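PDB 4ZOH: putative oxidoreductase molybdopterin-binding subunit from Sulfolobus tokodaii, which probably catalyses a molybdenum-dependent hydroxylation as the large subunit of a xanthine dehydrogenase/aldehyde oxidase-type enzyme, binding the pterin cytosine dinucleotide cofactor. Local coordinates for residues 487-492 against 661-666. Residues are numbered along the deposited sequence; the frame is centred on the assembly and turned at random.
With MCN (pterin cytosine dinucleotide), chain D.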
loop_
_atom_site.group_PDB
_atom_site.type_symbol
_atom_site.label_atom_id
_atom_site.label_comp_id
_atom_site.label_asym_id
_atom_site.label_seq_id
_atom_site.Cartn_x
_atom_site.Cartn_y
_atom_site.Cartn_z
ATOM N N VAL A 487 27.100 -12.443 -0.100
ATOM C CA VAL A 487 27.296 -13.344 1.058
ATOM C C VAL A 487 28.650 -13.014 1.758
ATOM O O VAL A 487 28.783 -13.102 2.979
ATOM C CB VAL A 487 27.147 -14.859 0.708
ATOM C CG1 VAL A 487 28.414 -15.383 0.038
ATOM C CG2 VAL A 487 26.813 -15.647 2.003
ATOM N N THR A 488 29.629 -12.576 0.979
ATOM C CA THR A 488 30.963 -12.330 1.543
ATOM C C THR A 488 31.033 -11.025 2.340
ATOM O O THR A 488 31.376 -11.036 3.526
ATOM C CB THR A 488 31.986 -12.342 0.404
ATOM O OG1 THR A 488 31.874 -13.589 -0.230
ATOM C CG2 THR A 488 33.453 -12.233 0.927
ATOM N N ILE A 489 30.786 -9.900 1.654
ATOM C CA ILE A 489 30.854 -8.577 2.316
ATOM C C ILE A 489 29.637 -8.322 3.219
ATOM O O ILE A 489 29.742 -7.869 4.417
ATOM C CB ILE A 489 30.993 -7.454 1.262
ATOM C CG1 ILE A 489 32.158 -7.732 0.288
ATOM C CG2 ILE A 489 31.228 -6.125 1.982
ATOM C CD1 ILE A 489 33.504 -8.138 0.932
ATOM N N GLY A 490 28.449 -8.597 2.670
ATOM C CA GLY A 490 27.249 -8.426 3.467
ATOM C C GLY A 490 27.242 -9.459 4.596
ATOM O O GLY A 490 26.799 -9.171 5.708
ATOM N N GLY A 491 27.735 -10.675 4.341
ATOM C CA GLY A 491 27.724 -11.700 5.445
ATOM C C GLY A 491 28.741 -11.349 6.536
ATOM O O GLY A 491 28.507 -11.572 7.751
ATOM N N SER A 492 29.864 -10.758 6.124
ATOM C CA SER A 492 30.827 -10.328 7.160
ATOM C C SER A 492 30.228 -9.238 8.025
ATOM O O SER A 492 30.382 -9.278 9.284
ATOM C CB SER A 492 32.129 -9.893 6.509
ATOM O OG SER A 492 32.747 -11.016 5.892
ATOM N N SER A 661 38.826 -16.662 1.510
ATOM C CA SER A 661 39.023 -15.236 1.331
ATOM C C SER A 661 39.597 -14.714 2.643
ATOM O O SER A 661 39.554 -15.416 3.655
ATOM C CB SER A 661 37.669 -14.566 1.006
ATOM O OG SER A 661 36.947 -14.464 2.200
ATOM N N PRO A 662 40.140 -13.484 2.663
ATOM C CA PRO A 662 40.550 -12.984 4.018
ATOM C C PRO A 662 39.371 -12.512 4.910
ATOM O O PRO A 662 39.582 -12.135 6.062
ATOM C CB PRO A 662 41.502 -11.812 3.718
ATOM C CG PRO A 662 41.272 -11.462 2.256
ATOM C CD PRO A 662 40.644 -12.644 1.556
ATOM N N HIS A 663 38.145 -12.536 4.395
ATOM C CA HIS A 663 37.000 -11.974 5.142
ATOM C C HIS A 663 36.530 -12.920 6.253
ATOM O O HIS A 663 36.744 -14.143 6.172
ATOM C CB HIS A 663 35.853 -11.674 4.144
ATOM C CG HIS A 663 36.279 -10.762 3.021
ATOM N ND1 HIS A 663 36.594 -9.424 3.215
ATOM C CD2 HIS A 663 36.498 -11.012 1.710
ATOM C CE1 HIS A 663 36.922 -8.877 2.049
ATOM N NE2 HIS A 663 36.897 -9.829 1.127
ATOM N N PRO A 664 35.860 -12.372 7.277
ATOM C CA PRO A 664 35.407 -13.204 8.396
ATOM C C PRO A 664 34.516 -14.390 7.982
ATOM O O PRO A 664 34.392 -15.330 8.740
ATOM C CB PRO A 664 34.601 -12.228 9.300
ATOM C CG PRO A 664 35.136 -10.881 8.960
ATOM C CD PRO A 664 35.670 -10.935 7.528
ATOM N N THR A 665 33.918 -14.368 6.804
ATOM C CA THR A 665 33.121 -15.517 6.384
ATOM C C THR A 665 34.029 -16.586 5.752
ATOM O O THR A 665 33.603 -17.726 5.651
ATOM C CB THR A 665 32.022 -15.138 5.365
ATOM O OG1 THR A 665 32.658 -14.580 4.204
ATOM C CG2 THR A 665 31.073 -14.114 5.985
ATOM N N GLY A 666 35.241 -16.200 5.307
ATOM C CA GLY A 666 36.106 -17.076 4.457
ATOM C C GLY A 666 35.643 -17.332 3.022
ATOM O O GLY A 666 36.340 -18.003 2.213
HETATM N N1 MCN D . 27.136 -18.673 -1.716
HETATM C C2 MCN D . 27.601 -19.510 -0.715
HETATM N N3 MCN D . 28.941 -19.662 -0.474
HETATM C C4 MCN D . 29.836 -18.957 -1.271
HETATM C C5 MCN D . 29.383 -18.112 -2.284
HETATM C C6 MCN D . 28.015 -17.944 -2.498
HETATM O O2 MCN D . 26.847 -20.157 0.019
HETATM N N4 MCN D . 31.119 -19.113 -1.026
HETATM C "C1'" MCN D . 25.686 -18.557 -1.881
HETATM C C2D MCN D . 25.170 -17.379 -1.051
HETATM O "O2'" MCN D . 24.736 -17.756 0.221
HETATM C "C3'" MCN D . 23.950 -16.948 -1.823
HETATM C C4D MCN D . 24.511 -16.988 -3.184
HETATM O O4D MCN D . 25.355 -18.219 -3.208
HETATM O "O3'" MCN D . 22.887 -17.830 -1.717
HETATM C "C5'" MCN D . 25.225 -15.656 -3.048
HETATM O "O5'" MCN D . 26.102 -15.476 -4.003
HETATM P PA MCN D . 27.217 -14.295 -3.971
HETATM O O1A MCN D . 27.491 -13.606 -2.727
HETATM O O2A MCN D . 28.293 -15.038 -4.711
HETATM O O3A MCN D . 26.462 -13.339 -5.139
HETATM P PB MCN D . 25.324 -12.266 -4.744
HETATM O O1B MCN D . 26.029 -10.964 -4.399
HETATM O O2B MCN D . 24.331 -12.713 -3.762
HETATM O O3B MCN D . 24.611 -12.186 -6.095
HETATM C C10 MCN D . 24.977 -11.255 -7.150
HETATM C "C9'" MCN D . 25.109 -11.973 -8.471
HETATM C "C8'" MCN D . 25.208 -11.078 -9.590
HETATM S "S8'" MCN D . 26.446 -9.831 -9.612
HETATM C "C7'" MCN D . 24.452 -11.227 -10.713
HETATM S "S7'" MCN D . 24.658 -10.220 -12.171
HETATM C "C6'" MCN D . 23.504 -12.313 -10.868
HETATM C C7 MCN D . 23.811 -13.452 -9.839
HETATM O "O9'" MCN D . 23.977 -12.831 -8.581
HETATM N "N5'" MCN D . 22.110 -11.875 -10.825
HETATM C C4A MCN D . 21.054 -12.690 -10.370
HETATM N "N8'" MCN D . 22.659 -14.403 -9.766
HETATM C C4B MCN D . 21.365 -13.985 -9.864
HETATM N "N1'" MCN D . 20.417 -14.834 -9.459
HETATM C "C2'" MCN D . 19.146 -14.443 -9.482
HETATM N "N2'" MCN D . 18.237 -15.295 -9.056
HETATM N "N3'" MCN D . 18.736 -13.161 -9.976
HETATM C "C4'" MCN D . 19.710 -12.254 -10.456
HETATM O "O4'" MCN D . 19.358 -11.125 -10.909
#
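I489 and T488 meet the imidazole of H663 through methyl groups. I489 CD1 lies over one ring face, 3.9 Å from the centroid and 19° off the normal, a CH-pi contact. T488 CG2 comes 3.4 Å from H663 CD2. T488 CG2 stands opposite the backbone N (chi1 of OG1 -58°), and this turns the methyl to the ring and the hydroxyl elsewhere. T665 CG2 reaches the helix beside S492, 3.5 Å from S492 OG. G491 C packs against the same methyl; a side chain here would clash with V487 O and crowd T665 CG2. S492 OG also touches P664 CD at 3.4 Å. That hydroxyl donates to T488 O over 2.7 Å, nearly in line with the carbonyl, and S492 N donates to the same oxygen. An alanine in place of S492 lacks the OG donor to T488 O, and would probably open a gap beside P664 CD and T665 CG2.

Further out, H663 ND1 is hydrogen-bonded to Y558 OH, which helps to fix the ring's rotation. S667 OG bonds to both T488 OG1 and T665 OG1, linking helix and loop. S661 OG accepts from H663 N in an ST turn, and a type I turn runs from H663 to G666. V487 N donates to cofactor phosphate oxygen O1A at 2.9 Å. The contact thus joins the loop 661-666 to the phosphate-binding start of helix 486-512 in the molybdopterin dinucleotide site.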